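Titin (Homo sapiens, PDB 4QEG) is a giant muscle protein that probably serves as an elastic, kinase-bearing scaffold of the sarcomere, here a single I-set immunoglobulin domain. Local coordinates at residues L6-T11 with Y75-G80; V17-T22 with T67-S72; A23-E28 with V84-T89; E49-V54 with L62-T67. One frame throughout, in Å; residues are numbered along the deposited sequence.

Contact 1: L6-T11 with Y75-G80; sequences LHITKT and YTFVCG. With CA (calcium ion), chain B.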
loop_
_atom_site.group_PDB
_atom_site.type_symbol
_atom_site.label_atom_id
_atom_site.label_comp_id
_atom_site.label_asym_id
_atom_site.label_seq_id
_atom_site.Cartn_x
_atom_site.Cartn_y
_atom_site.Cartn_z
ATOM N N LEU A 6 -6.633 15.581 8.495
ATOM C CA LEU A 6 -5.711 14.528 8.099
ATOM C C LEU A 6 -6.477 13.504 7.267
ATOM O O LEU A 6 -7.340 12.783 7.790
ATOM C CB LEU A 6 -5.075 13.857 9.320
ATOM C CG LEU A 6 -4.318 12.562 9.017
ATOM C CD1 LEU A 6 -3.128 12.824 8.085
ATOM C CD2 LEU A 6 -3.880 11.897 10.323
ATOM N N HIS A 7 -6.172 13.443 5.976
ATOM C CA HIS A 7 -6.908 12.555 5.086
ATOM C C HIS A 7 -6.086 12.090 3.886
ATOM O O HIS A 7 -4.997 12.600 3.607
ATOM C CB HIS A 7 -8.179 13.243 4.593
ATOM C CG HIS A 7 -7.916 14.401 3.685
ATOM N ND1 HIS A 7 -7.467 15.619 4.153
ATOM C CD2 HIS A 7 -8.024 14.523 2.343
ATOM C CE1 HIS A 7 -7.320 16.444 3.130
ATOM N NE2 HIS A 7 -7.638 15.807 2.020
ATOM N N ILE A 8 -6.630 11.105 3.188
ATOM C CA ILE A 8 -5.982 10.535 2.021
ATOM C C ILE A 8 -6.350 11.424 0.849
ATOM O O ILE A 8 -7.527 11.745 0.647
ATOM C CB ILE A 8 -6.424 9.072 1.793
ATOM C CG1 ILE A 8 -5.874 8.188 2.915
ATOM C CG2 ILE A 8 -5.969 8.562 0.421
ATOM C CD1 ILE A 8 -6.543 6.843 3.020
ATOM N N THR A 9 -5.343 11.856 0.104
ATOM C CA THR A 9 -5.559 12.807 -0.978
ATOM C C THR A 9 -5.546 12.144 -2.350
ATOM O O THR A 9 -6.051 12.698 -3.314
ATOM C CB THR A 9 -4.497 13.899 -0.952
ATOM O OG1 THR A 9 -3.206 13.284 -1.022
ATOM C CG2 THR A 9 -4.603 14.701 0.347
ATOM N N LYS A 10 -4.937 10.969 -2.439
ATOM C CA LYS A 10 -4.903 10.231 -3.695
ATOM C C LYS A 10 -4.914 8.728 -3.426
ATOM O O LYS A 10 -4.081 8.213 -2.675
ATOM C CB LYS A 10 -3.675 10.623 -4.522
ATOM C CG LYS A 10 -3.431 9.717 -5.718
ATOM C CD LYS A 10 -2.564 10.387 -6.759
ATOM C CE LYS A 10 -3.175 11.712 -7.188
ATOM N NZ LYS A 10 -4.616 11.588 -7.580
ATOM N N THR A 11 -5.866 8.041 -4.051
ATOM C CA THR A 11 -6.117 6.627 -3.802
ATOM C C THR A 11 -5.185 5.724 -4.605
ATOM O O THR A 11 -4.432 6.186 -5.457
ATOM C CB THR A 11 -7.575 6.256 -4.140
ATOM O OG1 THR A 11 -7.764 6.281 -5.561
ATOM C CG2 THR A 11 -8.539 7.241 -3.491
ATOM N N TYR A 75 -5.080 -4.895 -0.805
ATOM C CA TYR A 75 -4.131 -4.141 0.004
ATOM C C TYR A 75 -4.775 -2.812 0.386
ATOM O O TYR A 75 -5.476 -2.212 -0.431
ATOM C CB TYR A 75 -2.808 -3.963 -0.763
ATOM C CG TYR A 75 -2.095 -5.293 -0.937
ATOM C CD1 TYR A 75 -2.404 -6.144 -2.002
ATOM C CD2 TYR A 75 -1.150 -5.716 -0.006
ATOM C CE1 TYR A 75 -1.778 -7.367 -2.140
ATOM C CE2 TYR A 75 -0.524 -6.929 -0.135
ATOM C CZ TYR A 75 -0.837 -7.753 -1.202
ATOM O OH TYR A 75 -0.208 -8.969 -1.305
ATOM N N THR A 76 -4.574 -2.382 1.633
ATOM C CA THR A 76 -5.287 -1.231 2.173
ATOM C C THR A 76 -4.330 -0.226 2.826
ATOM O O THR A 76 -3.387 -0.610 3.509
ATOM C CB THR A 76 -6.359 -1.682 3.221
ATOM O OG1 THR A 76 -7.169 -2.729 2.671
ATOM C CG2 THR A 76 -7.256 -0.524 3.642
ATOM N N PHE A 77 -4.563 1.065 2.605
ATOM C CA PHE A 77 -3.839 2.086 3.365
ATOM C C PHE A 77 -4.801 2.830 4.282
ATOM O O PHE A 77 -5.862 3.275 3.848
ATOM C CB PHE A 77 -3.137 3.080 2.445
ATOM C CG PHE A 77 -2.207 4.015 3.166
ATOM C CD1 PHE A 77 -2.646 5.257 3.600
ATOM C CD2 PHE A 77 -0.900 3.636 3.443
ATOM C CE1 PHE A 77 -1.791 6.110 4.277
ATOM C CE2 PHE A 77 -0.035 4.497 4.126
ATOM C CZ PHE A 77 -0.484 5.729 4.536
ATOM N N VAL A 78 -4.409 2.983 5.542
ATOM C CA VAL A 78 -5.264 3.594 6.551
ATOM C C VAL A 78 -4.725 4.956 7.029
ATOM O O VAL A 78 -3.550 5.071 7.364
ATOM C CB VAL A 78 -5.411 2.642 7.757
ATOM C CG1 VAL A 78 -6.293 3.260 8.822
ATOM C CG2 VAL A 78 -5.949 1.273 7.296
ATOM N N CYS A 79 -5.581 5.978 7.066
ATOM C CA CYS A 79 -5.152 7.315 7.485
ATOM C C CYS A 79 -6.344 8.217 7.790
ATOM O O CYS A 79 -7.291 8.284 7.009
ATOM C CB CYS A 79 -4.273 7.948 6.403
ATOM S SG CYS A 79 -3.848 9.699 6.606
ATOM N N GLY A 80 -6.291 8.917 8.921
ATOM C CA GLY A 80 -7.424 9.713 9.364
ATOM C C GLY A 80 -8.592 8.779 9.613
ATOM O O GLY A 80 -8.394 7.663 10.074
HETATM CA CA CA B . -8.328 5.721 11.427
HETATM O O HOH W 1 -6.015 6.006 11.212
HETATM O O HOH W 2 -9.037 4.853 9.064
HETATM O O HOH W 3 -10.849 5.760 11.700
HETATM O O HOH W 4 -8.097 3.447 11.429
#

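Contact 2: V17-T22 with T67-S72; sequences VPETKT and TSTEDS. With CA (calcium ion), chain C; CA (calcium ion), chain D.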
loop_
_atom_site.group_PDB
_atom_site.type_symbol
_atom_site.label_atom_id
_atom_site.label_comp_id
_atom_site.label_asym_id
_atom_site.label_seq_id
_atom_site.Cartn_x
_atom_site.Cartn_y
_atom_site.Cartn_z
ATOM N N VAL A 17 0.735 -8.057 -12.102
ATOM C CA VAL A 17 2.128 -8.320 -12.469
ATOM C C VAL A 17 2.319 -9.824 -12.627
ATOM O O VAL A 17 1.578 -10.603 -12.025
ATOM C CB VAL A 17 3.133 -7.792 -11.410
ATOM C CG1 VAL A 17 2.871 -6.317 -11.075
ATOM C CG2 VAL A 17 3.083 -8.660 -10.149
ATOM N N PRO A 18 3.304 -10.246 -13.438
ATOM C CA PRO A 18 3.549 -11.694 -13.516
ATOM C C PRO A 18 4.184 -12.204 -12.225
ATOM O O PRO A 18 4.914 -11.464 -11.553
ATOM C CB PRO A 18 4.531 -11.842 -14.703
ATOM C CG PRO A 18 4.603 -10.490 -15.366
ATOM C CD PRO A 18 4.211 -9.476 -14.316
ATOM N N GLU A 19 3.940 -13.463 -11.898
ATOM C CA GLU A 19 4.541 -14.073 -10.733
ATOM C C GLU A 19 6.055 -13.938 -10.749
ATOM O O GLU A 19 6.673 -14.083 -11.799
ATOM C CB GLU A 19 4.155 -15.545 -10.631
ATOM C CG GLU A 19 4.446 -16.117 -9.271
ATOM C CD GLU A 19 3.673 -17.371 -9.002
ATOM O OE1 GLU A 19 3.182 -17.978 -9.977
ATOM O OE2 GLU A 19 3.566 -17.754 -7.816
ATOM N N THR A 20 6.593 -13.623 -9.564
ATOM C CA THR A 20 8.011 -13.470 -9.222
ATOM C C THR A 20 8.490 -12.042 -9.452
ATOM O O THR A 20 9.556 -11.667 -8.987
ATOM C CB THR A 20 8.962 -14.462 -9.982
ATOM O OG1 THR A 20 9.017 -14.144 -11.378
ATOM C CG2 THR A 20 8.529 -15.922 -9.769
ATOM N N LYS A 21 7.690 -11.233 -10.137
ATOM C CA LYS A 21 8.058 -9.839 -10.350
ATOM C C LYS A 21 7.576 -8.960 -9.208
ATOM O O LYS A 21 6.770 -9.382 -8.388
ATOM C CB LYS A 21 7.483 -9.321 -11.667
ATOM C CG LYS A 21 7.711 -10.243 -12.849
ATOM C CD LYS A 21 8.960 -9.863 -13.605
ATOM C CE LYS A 21 10.187 -10.551 -13.061
ATOM N NZ LYS A 21 11.386 -10.257 -13.901
ATOM N N THR A 22 8.038 -7.716 -9.202
ATOM C CA THR A 22 7.690 -6.760 -8.158
ATOM C C THR A 22 6.437 -5.926 -8.483
ATOM O O THR A 22 6.280 -5.433 -9.595
ATOM C CB THR A 22 8.887 -5.839 -7.907
ATOM O OG1 THR A 22 10.004 -6.637 -7.496
ATOM C CG2 THR A 22 8.579 -4.807 -6.840
ATOM N N THR A 67 6.743 -11.581 -6.069
ATOM C CA THR A 67 5.327 -11.921 -5.933
ATOM C C THR A 67 5.048 -13.381 -6.237
ATOM O O THR A 67 5.639 -13.958 -7.156
ATOM C CB THR A 67 4.425 -11.083 -6.848
ATOM O OG1 THR A 67 4.932 -11.123 -8.190
ATOM C CG2 THR A 67 4.322 -9.639 -6.346
ATOM N N SER A 68 4.148 -13.959 -5.441
ATOM C CA SER A 68 3.613 -15.288 -5.687
ATOM C C SER A 68 2.089 -15.194 -5.783
ATOM O O SER A 68 1.491 -14.169 -5.441
ATOM C CB SER A 68 4.035 -16.282 -4.586
ATOM O OG SER A 68 3.559 -15.887 -3.309
ATOM N N THR A 69 1.480 -16.274 -6.261
ATOM C CA THR A 69 0.027 -16.380 -6.398
ATOM C C THR A 69 -0.704 -15.981 -5.113
ATOM O O THR A 69 -1.747 -15.313 -5.149
ATOM C CB THR A 69 -0.369 -17.828 -6.786
ATOM O OG1 THR A 69 0.381 -18.239 -7.939
ATOM C CG2 THR A 69 -1.866 -17.943 -7.078
ATOM N N GLU A 70 -0.139 -16.389 -3.985
ATOM C CA GLU A 70 -0.690 -16.108 -2.663
ATOM C C GLU A 70 -0.784 -14.603 -2.378
ATOM O O GLU A 70 -1.633 -14.169 -1.601
ATOM C CB GLU A 70 0.163 -16.801 -1.574
ATOM C CG GLU A 70 0.090 -18.340 -1.558
ATOM C CD GLU A 70 1.273 -19.038 -2.271
ATOM O OE1 GLU A 70 1.818 -18.462 -3.235
ATOM O OE2 GLU A 70 1.647 -20.173 -1.872
ATOM N N ASP A 71 0.091 -13.815 -2.999
ATOM C CA ASP A 71 0.095 -12.359 -2.814
ATOM C C ASP A 71 -1.070 -11.649 -3.515
ATOM O O ASP A 71 -1.292 -10.449 -3.311
ATOM C CB ASP A 71 1.403 -11.768 -3.320
ATOM C CG ASP A 71 2.612 -12.359 -2.631
ATOM O OD1 ASP A 71 2.506 -12.683 -1.432
ATOM O OD2 ASP A 71 3.666 -12.505 -3.287
ATOM N N SER A 72 -1.777 -12.375 -4.379
ATOM C CA SER A 72 -3.012 -11.861 -4.970
ATOM C C SER A 72 -3.982 -11.597 -3.832
ATOM O O SER A 72 -4.512 -12.526 -3.240
ATOM C CB SER A 72 -3.614 -12.847 -5.976
ATOM O OG SER A 72 -2.693 -13.162 -7.008
HETATM CA CA CA C . 2.505 -19.889 -8.122
HETATM CA CA CA D . 3.349 -19.147 -12.260
HETATM O O HOH W 5 0.469 -16.367 -10.002
HETATM O O HOH W 6 2.353 -19.932 -5.461
HETATM O O HOH W 7 3.604 -22.271 -8.094
HETATM O O HOH W 8 3.178 -17.210 -13.837
HETATM O O HOH W 9 1.031 -18.219 -12.420
HETATM O O HOH W 10 5.741 -18.209 -11.912
#

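Contact 3: A23-E28 with V84-T89; sequences ASFECE and VSATLT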
loop_
_atom_site.group_PDB
_atom_site.type_symbol
_atom_site.label_atom_id
_atom_site.label_comp_id
_atom_site.label_asym_id
_atom_site.label_seq_id
_atom_site.Cartn_x
_atom_site.Cartn_y
_atom_site.Cartn_z
ATOM N N ALA A 23 5.545 -5.784 -7.505
ATOM C CA ALA A 23 4.385 -4.913 -7.633
ATOM C C ALA A 23 4.486 -3.763 -6.635
ATOM O O ALA A 23 5.267 -3.835 -5.689
ATOM C CB ALA A 23 3.084 -5.703 -7.399
ATOM N N SER A 24 3.695 -2.708 -6.828
ATOM C CA SER A 24 3.606 -1.677 -5.798
ATOM C C SER A 24 2.238 -0.997 -5.722
ATOM O O SER A 24 1.430 -1.050 -6.654
ATOM C CB SER A 24 4.693 -0.621 -6.005
ATOM O OG SER A 24 4.474 0.103 -7.199
ATOM N N PHE A 25 1.982 -0.383 -4.573
ATOM C CA PHE A 25 0.807 0.443 -4.369
ATOM C C PHE A 25 1.282 1.794 -3.855
ATOM O O PHE A 25 2.219 1.860 -3.071
ATOM C CB PHE A 25 -0.158 -0.202 -3.363
ATOM C CG PHE A 25 -0.810 -1.472 -3.856
ATOM C CD1 PHE A 25 -1.948 -1.423 -4.647
ATOM C CD2 PHE A 25 -0.297 -2.715 -3.509
ATOM C CE1 PHE A 25 -2.562 -2.594 -5.083
ATOM C CE2 PHE A 25 -0.903 -3.881 -3.942
ATOM C CZ PHE A 25 -2.041 -3.824 -4.719
ATOM N N GLU A 26 0.655 2.879 -4.289
ATOM C CA GLU A 26 0.999 4.162 -3.704
ATOM C C GLU A 26 -0.246 4.899 -3.219
ATOM O O GLU A 26 -1.323 4.839 -3.827
ATOM C CB GLU A 26 1.792 5.026 -4.695
ATOM C CG GLU A 26 3.163 4.433 -5.103
ATOM C CD GLU A 26 3.049 3.341 -6.159
ATOM O OE1 GLU A 26 2.132 3.417 -6.995
ATOM O OE2 GLU A 26 3.881 2.411 -6.162
ATOM N N CYS A 27 -0.071 5.596 -2.108
ATOM C CA CYS A 27 -1.119 6.400 -1.528
ATOM C C CYS A 27 -0.523 7.752 -1.164
ATOM O O CYS A 27 0.595 7.825 -0.651
ATOM C CB CYS A 27 -1.710 5.702 -0.294
ATOM S SG CYS A 27 -3.069 6.605 0.469
ATOM N N GLU A 28 -1.250 8.825 -1.438
ATOM C CA GLU A 28 -0.811 10.141 -0.975
ATOM C C GLU A 28 -1.755 10.666 0.096
ATOM O O GLU A 28 -2.971 10.455 0.029
ATOM C CB GLU A 28 -0.701 11.121 -2.141
ATOM C CG GLU A 28 0.451 10.768 -3.083
ATOM C CD GLU A 28 0.373 11.466 -4.430
ATOM O OE1 GLU A 28 -0.255 12.538 -4.520
ATOM O OE2 GLU A 28 0.954 10.937 -5.403
ATOM N N VAL A 84 -8.299 3.379 2.007
ATOM C CA VAL A 84 -8.463 3.073 0.586
ATOM C C VAL A 84 -7.864 1.710 0.282
ATOM O O VAL A 84 -6.923 1.282 0.948
ATOM C CB VAL A 84 -7.790 4.129 -0.320
ATOM C CG1 VAL A 84 -8.562 5.436 -0.296
ATOM C CG2 VAL A 84 -6.337 4.347 0.093
ATOM N N SER A 85 -8.401 1.037 -0.729
ATOM C CA SER A 85 -7.993 -0.316 -1.052
ATOM C C SER A 85 -7.816 -0.508 -2.555
ATOM O O SER A 85 -8.413 0.198 -3.366
ATOM C CB SER A 85 -9.017 -1.321 -0.524
ATOM O OG SER A 85 -8.957 -1.406 0.883
ATOM N N ALA A 86 -6.997 -1.478 -2.920
ATOM C CA ALA A 86 -6.848 -1.843 -4.314
ATOM C C ALA A 86 -6.427 -3.298 -4.352
ATOM O O ALA A 86 -5.998 -3.850 -3.348
ATOM C CB ALA A 86 -5.841 -0.944 -5.016
ATOM N N THR A 87 -6.564 -3.933 -5.504
ATOM C CA THR A 87 -6.272 -5.349 -5.613
ATOM C C THR A 87 -4.991 -5.606 -6.393
ATOM O O THR A 87 -4.696 -4.910 -7.372
ATOM C CB THR A 87 -7.425 -6.093 -6.299
ATOM O OG1 THR A 87 -7.479 -5.708 -7.676
ATOM C CG2 THR A 87 -8.740 -5.748 -5.629
ATOM N N LEU A 88 -4.230 -6.595 -5.940
ATOM C CA LEU A 88 -3.098 -7.093 -6.696
ATOM C C LEU A 88 -3.508 -8.427 -7.287
ATOM O O LEU A 88 -4.032 -9.296 -6.590
ATOM C CB LEU A 88 -1.847 -7.257 -5.829
ATOM C CG LEU A 88 -0.694 -8.083 -6.420
ATOM C CD1 LEU A 88 -0.044 -7.403 -7.619
ATOM C CD2 LEU A 88 0.360 -8.393 -5.365
ATOM N N THR A 89 -3.276 -8.573 -8.583
ATOM C CA THR A 89 -3.415 -9.860 -9.242
ATOM C C THR A 89 -2.038 -10.312 -9.704
ATOM O O THR A 89 -1.369 -9.609 -10.473
ATOM C CB THR A 89 -4.367 -9.789 -10.445
ATOM O OG1 THR A 89 -5.637 -9.284 -10.015
ATOM C CG2 THR A 89 -4.536 -11.175 -11.081
#

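Contact 4: E49-V54 with L62-T67; sequences EKFKIV and LIIMNT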
loop_
_atom_site.group_PDB
_atom_site.type_symbol
_atom_site.label_atom_id
_atom_site.label_comp_id
_atom_site.label_asym_id
_atom_site.label_seq_id
_atom_site.Cartn_x
_atom_site.Cartn_y
_atom_site.Cartn_z
ATOM N N GLU A 49 11.993 -8.648 4.144
ATOM C CA GLU A 49 12.720 -8.817 2.904
ATOM C C GLU A 49 11.753 -8.702 1.725
ATOM O O GLU A 49 12.122 -8.214 0.655
ATOM C CB GLU A 49 13.442 -10.172 2.897
ATOM C CG GLU A 49 12.511 -11.386 3.023
ATOM C CD GLU A 49 11.834 -11.514 4.391
ATOM O OE1 GLU A 49 12.423 -11.081 5.410
ATOM O OE2 GLU A 49 10.700 -12.036 4.439
ATOM N N LYS A 50 10.507 -9.124 1.950
ATOM C CA LYS A 50 9.478 -9.150 0.925
ATOM C C LYS A 50 8.717 -7.823 0.798
ATOM O O LYS A 50 8.669 -7.223 -0.283
ATOM C CB LYS A 50 8.494 -10.277 1.225
ATOM C CG LYS A 50 7.409 -10.443 0.191
ATOM C CD LYS A 50 6.434 -11.536 0.593
ATOM C CE LYS A 50 5.532 -11.919 -0.565
ATOM N NZ LYS A 50 6.307 -12.514 -1.704
ATOM N N PHE A 51 8.112 -7.372 1.894
ATOM C CA PHE A 51 7.321 -6.142 1.856
ATOM C C PHE A 51 8.158 -4.939 2.257
ATOM O O PHE A 51 8.676 -4.866 3.374
ATOM C CB PHE A 51 6.107 -6.239 2.775
ATOM C CG PHE A 51 5.075 -7.223 2.318
ATOM C CD1 PHE A 51 4.164 -6.884 1.337
ATOM C CD2 PHE A 51 5.008 -8.483 2.893
ATOM C CE1 PHE A 51 3.205 -7.781 0.919
ATOM C CE2 PHE A 51 4.054 -9.391 2.484
ATOM C CZ PHE A 51 3.146 -9.042 1.493
ATOM N N LYS A 52 8.295 -3.988 1.345
ATOM C CA LYS A 52 9.025 -2.775 1.668
ATOM C C LYS A 52 8.042 -1.648 1.900
ATOM O O LYS A 52 7.159 -1.400 1.080
ATOM C CB LYS A 52 10.016 -2.428 0.562
ATOM C CG LYS A 52 10.982 -3.556 0.268
ATOM C CD LYS A 52 11.785 -3.926 1.503
ATOM C CE LYS A 52 12.729 -5.080 1.205
ATOM N NZ LYS A 52 13.676 -5.324 2.324
ATOM N N ILE A 53 8.171 -0.990 3.039
ATOM C CA ILE A 53 7.289 0.116 3.375
ATOM C C ILE A 53 8.064 1.412 3.286
ATOM O O ILE A 53 8.950 1.668 4.105
ATOM C CB ILE A 53 6.699 -0.048 4.781
ATOM C CG1 ILE A 53 6.193 -1.486 4.981
ATOM C CG2 ILE A 53 5.618 0.959 4.998
ATOM C CD1 ILE A 53 4.704 -1.672 4.950
ATOM N N VAL A 54 7.735 2.224 2.282
ATOM C CA VAL A 54 8.539 3.395 1.945
ATOM C C VAL A 54 7.737 4.695 2.029
ATOM O O VAL A 54 6.570 4.755 1.629
ATOM C CB VAL A 54 9.137 3.272 0.521
ATOM C CG1 VAL A 54 10.244 4.283 0.324
ATOM C CG2 VAL A 54 9.685 1.873 0.301
ATOM N N LEU A 62 3.966 0.893 -0.804
ATOM C CA LEU A 62 4.205 -0.496 -0.468
ATOM C C LEU A 62 4.829 -1.185 -1.675
ATOM O O LEU A 62 4.206 -1.283 -2.737
ATOM C CB LEU A 62 2.906 -1.187 -0.071
ATOM C CG LEU A 62 3.000 -2.689 0.245
ATOM C CD1 LEU A 62 3.892 -2.936 1.461
ATOM C CD2 LEU A 62 1.617 -3.286 0.471
ATOM N N ILE A 63 6.061 -1.636 -1.516
ATOM C CA ILE A 63 6.732 -2.424 -2.544
ATOM C C ILE A 63 6.617 -3.897 -2.184
ATOM O O ILE A 63 7.064 -4.313 -1.117
ATOM C CB ILE A 63 8.211 -2.033 -2.683
ATOM C CG1 ILE A 63 8.349 -0.506 -2.717
ATOM C CG2 ILE A 63 8.821 -2.683 -3.916
ATOM C CD1 ILE A 63 9.773 -0.024 -2.860
ATOM N N ILE A 64 6.000 -4.672 -3.073
ATOM C CA ILE A 64 5.823 -6.108 -2.873
ATOM C C ILE A 64 6.723 -6.886 -3.817
ATOM O O ILE A 64 6.443 -6.985 -5.013
ATOM C CB ILE A 64 4.368 -6.545 -3.106
ATOM C CG1 ILE A 64 3.407 -5.698 -2.282
ATOM C CG2 ILE A 64 4.188 -8.017 -2.752
ATOM C CD1 ILE A 64 1.972 -6.117 -2.478
ATOM N N MET A 65 7.808 -7.426 -3.280
ATOM C CA MET A 65 8.807 -8.098 -4.094
ATOM C C MET A 65 8.570 -9.602 -4.162
ATOM O O MET A 65 7.881 -10.181 -3.310
ATOM C CB MET A 65 10.206 -7.799 -3.552
ATOM C CG MET A 65 10.549 -6.306 -3.578
ATOM S SD MET A 65 12.159 -5.948 -2.899
ATOM C CE MET A 65 13.204 -6.622 -4.182
ATOM N N ASN A 66 9.124 -10.219 -5.202
ATOM C CA ASN A 66 9.070 -11.660 -5.376
ATOM C C ASN A 66 7.651 -12.203 -5.325
ATOM O O ASN A 66 7.382 -13.163 -4.606
ATOM C CB ASN A 66 9.928 -12.338 -4.309
ATOM C CG ASN A 66 11.350 -11.846 -4.328
ATOM O OD1 ASN A 66 11.826 -11.218 -3.377
ATOM N ND2 ASN A 66 12.039 -12.110 -5.433
ATOM N N THR A 67 6.743 -11.581 -6.069
ATOM C CA THR A 67 5.327 -11.921 -5.933
ATOM C C THR A 67 5.048 -13.381 -6.237
ATOM O O THR A 67 5.639 -13.958 -7.156
ATOM C CB THR A 67 4.425 -11.083 -6.848
ATOM O OG1 THR A 67 4.932 -11.123 -8.190
ATOM C CG2 THR A 67 4.322 -9.639 -6.346
HETATM O O HOH W 11 13.247 -9.119 -2.224
#

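Contact 1: L6-T11 with Y75-G80
Gly80 serves two partners at once: its carbonyl O binds a calcium ion at 2.4 Å, while its CA makes a C-H contact to Leu6 O, CA to O 3.5 Å with 148° at the hydrogen. Within this chain the ion takes Gly80 O, and four waters bind it as well. The positive phi of Gly80 (62°) turns the chain as it leaves strand 73-79. Next to it, Leu6 has CG opposite its backbone N (chi1 168°), which carries CD1 to within 3.5 Å of Cys79 SG. In the I-set sandwich this is where strand A (8-10), on the edge of one sheet, lies across from strand F (73-79) of the other. Strand 8-10 carries a classic beta bulge, Thr9 and Lys10 being set against the single residue Glu28. Ile8 reaches across between the sheets: its CG1 packs on Cys79 CB at 3.8 Å, and its CD1 comes 3.7 Å from Phe77 O and lies at the edge of the Phe77 ring, near the ring plane. Phe77 meets Trp38 edge-to-face, and Ile8 N is hydrogen-bonded to Asp82 OD2.

Contact 2: V17-T22 with T67-S72
Thr67 locks into the type II turn of Pro18 to Lys21. Its OG1 donates to Lys21 O at 2.5 Å and its backbone N reaches the same oxygen at 3.2 Å, so one carbonyl takes two bonds from one residue. The return bond runs from Thr20 N to Thr67 O, 2.6 Å with 141° at the hydrogen. Thr67 OG1 can do this because it stands between its own backbone N and carbonyl carbon (chi1 51°), and it also takes a weak bond from Thr20 N. Val17 CG2 closes over the hydroxyl from the strand before the turn. This end is dense and Thr67 is buried.

The outer side is loose, wet and ionic. Glu19 extends past Ser68 to the start of the 3-10 segment 69-71, where Thr69 N donates to Glu19 OE2 at 3.0 Å, coming in from above the carboxylate plane. One calcium ion is gripped by both carboxylate oxygens, Glu19 OE2 at 2.4 Å and Glu19 OE1 at 2.8 Å, and by Thr69 OG1 at 2.7 Å; a second binds Glu19 OE1 at 2.6 Å. The first ion also takes two waters; the second takes three waters and two ligand atoms from outside the two segments. Another water bridges Glu19 OE1, weakly, to Thr69 OG1. Within 67-72, Asp71 OD2 accepts from Ser68 N. With Glu70 near Glu19, the calcium ions would be expected to offset the gathered negative charge, and so to favour the paired Glu19-Thr69 arrangement.

Contact 3: A23-E28 with V84-T89
Phe25 swings CG opposite its carbonyl carbon (chi1 -68°) and Leu88 swings CG opposite its backbone N; the two side chains then meet across the gap at about a right angle. The tip of the ring does the touching, with Phe25 CZ 3.6 Å from Leu88 CB. The Leu88 backbone N and Thr87 C lie in the plane of the ring at its edge, so the phenyl points straight at the opposing backbone. Ala86 CB approaches obliquely, 3.7 Å from Phe25 CE1. Strands B (23-29) and G (82-90) of the I-set sandwich belong to different sheets, and the axes of segments 23-28 and 84-89 pass 8.9 Å apart at 172°, nearly antiparallel. At that spacing side chains, and not backbone bonds, join them. The facing residues are Ala23 and Leu88, Phe25 and Ala86, Cys27 and Val84. At one end Ala23 CB rests against Leu88 CD1 at 3.6 Å, and at the other Cys27 SG meets Val84 CG2 at 4.0 Å. The ring of Tyr75, from the strand beside 82-90, meets that of Phe25 with planes about 30° apart, and Ile15 touches both Phe25 and Leu88, while Met12 touches Val84 and Ala86.

Contact 4: E49-V54 with L62-T67
Lys52 and Ile63 form a hydrogen-bonded antiparallel pair: Lys52 N donates to Ile63 O at 2.8 Å and almost straight (175°), and Ile63 N returns the bond to Lys52 O at 2.8 Å. Two residues along, beyond the Phe51-Ile64 pair, Met65 N donates to Lys50 O at 3.1 Å. Lys50 itself extends alongside the strand and bends only at its last torsion (chi4 64°), where NZ hydrogen-bonds to Met65 O at 3.2 Å, almost in line with the carbonyl; NZ also has Asp71 as a partner. Water 11 donates to both Glu49 O and Asn66 OD1, bridging the two segments. Toward the sandwich interior, Phe51 lies side by side with Ile64, CE1 to CG2 3.8 Å, and Lys50 CG sits over one face of the Phe51 ring, offset toward its rim. Leu62 CD1 is shared between the Phe51 ring and Ile53 CD1, 3.8 Å from the latter. On the other face Val54 CG2 touches Ile63 CD1 at 3.7 Å, and the Met65 side chain slants across that of Lys52. Phe51-Ile64 and Ile53-Leu62 are non-hydrogen-bonded pairs flanking Lys52-Ile63, the regular pattern of an antiparallel beta hairpin, here strands D and E of the I-set ABED sheet, with D at its edge.

In the fold
Contact 3 lies about 5 Å from the centre of the chain; the other three lie farther out, at 9 to 15 Å. Contacts 1 and 2 sit at opposite ends of the sandwich, centres about 24 Å apart, each with bound calcium; the side chains of Val84 and Thr67 are about 12 and 9 Å from a calcium ion. Besides touching contact 3, Tyr75 packs its ring on Ile64, Leu62 and Phe51 of contact 4, while its OH bonds to Asp71 O in contact 2, a tyrosine corner. Backbone bonds place strand 23-29 of contact 3 beside strand 59-64 of contact 4. Contacts 2 and 4 share Thr67, and the Lys50-Asp71 salt bridge, NZ to OD2 3.1 Å, links them again.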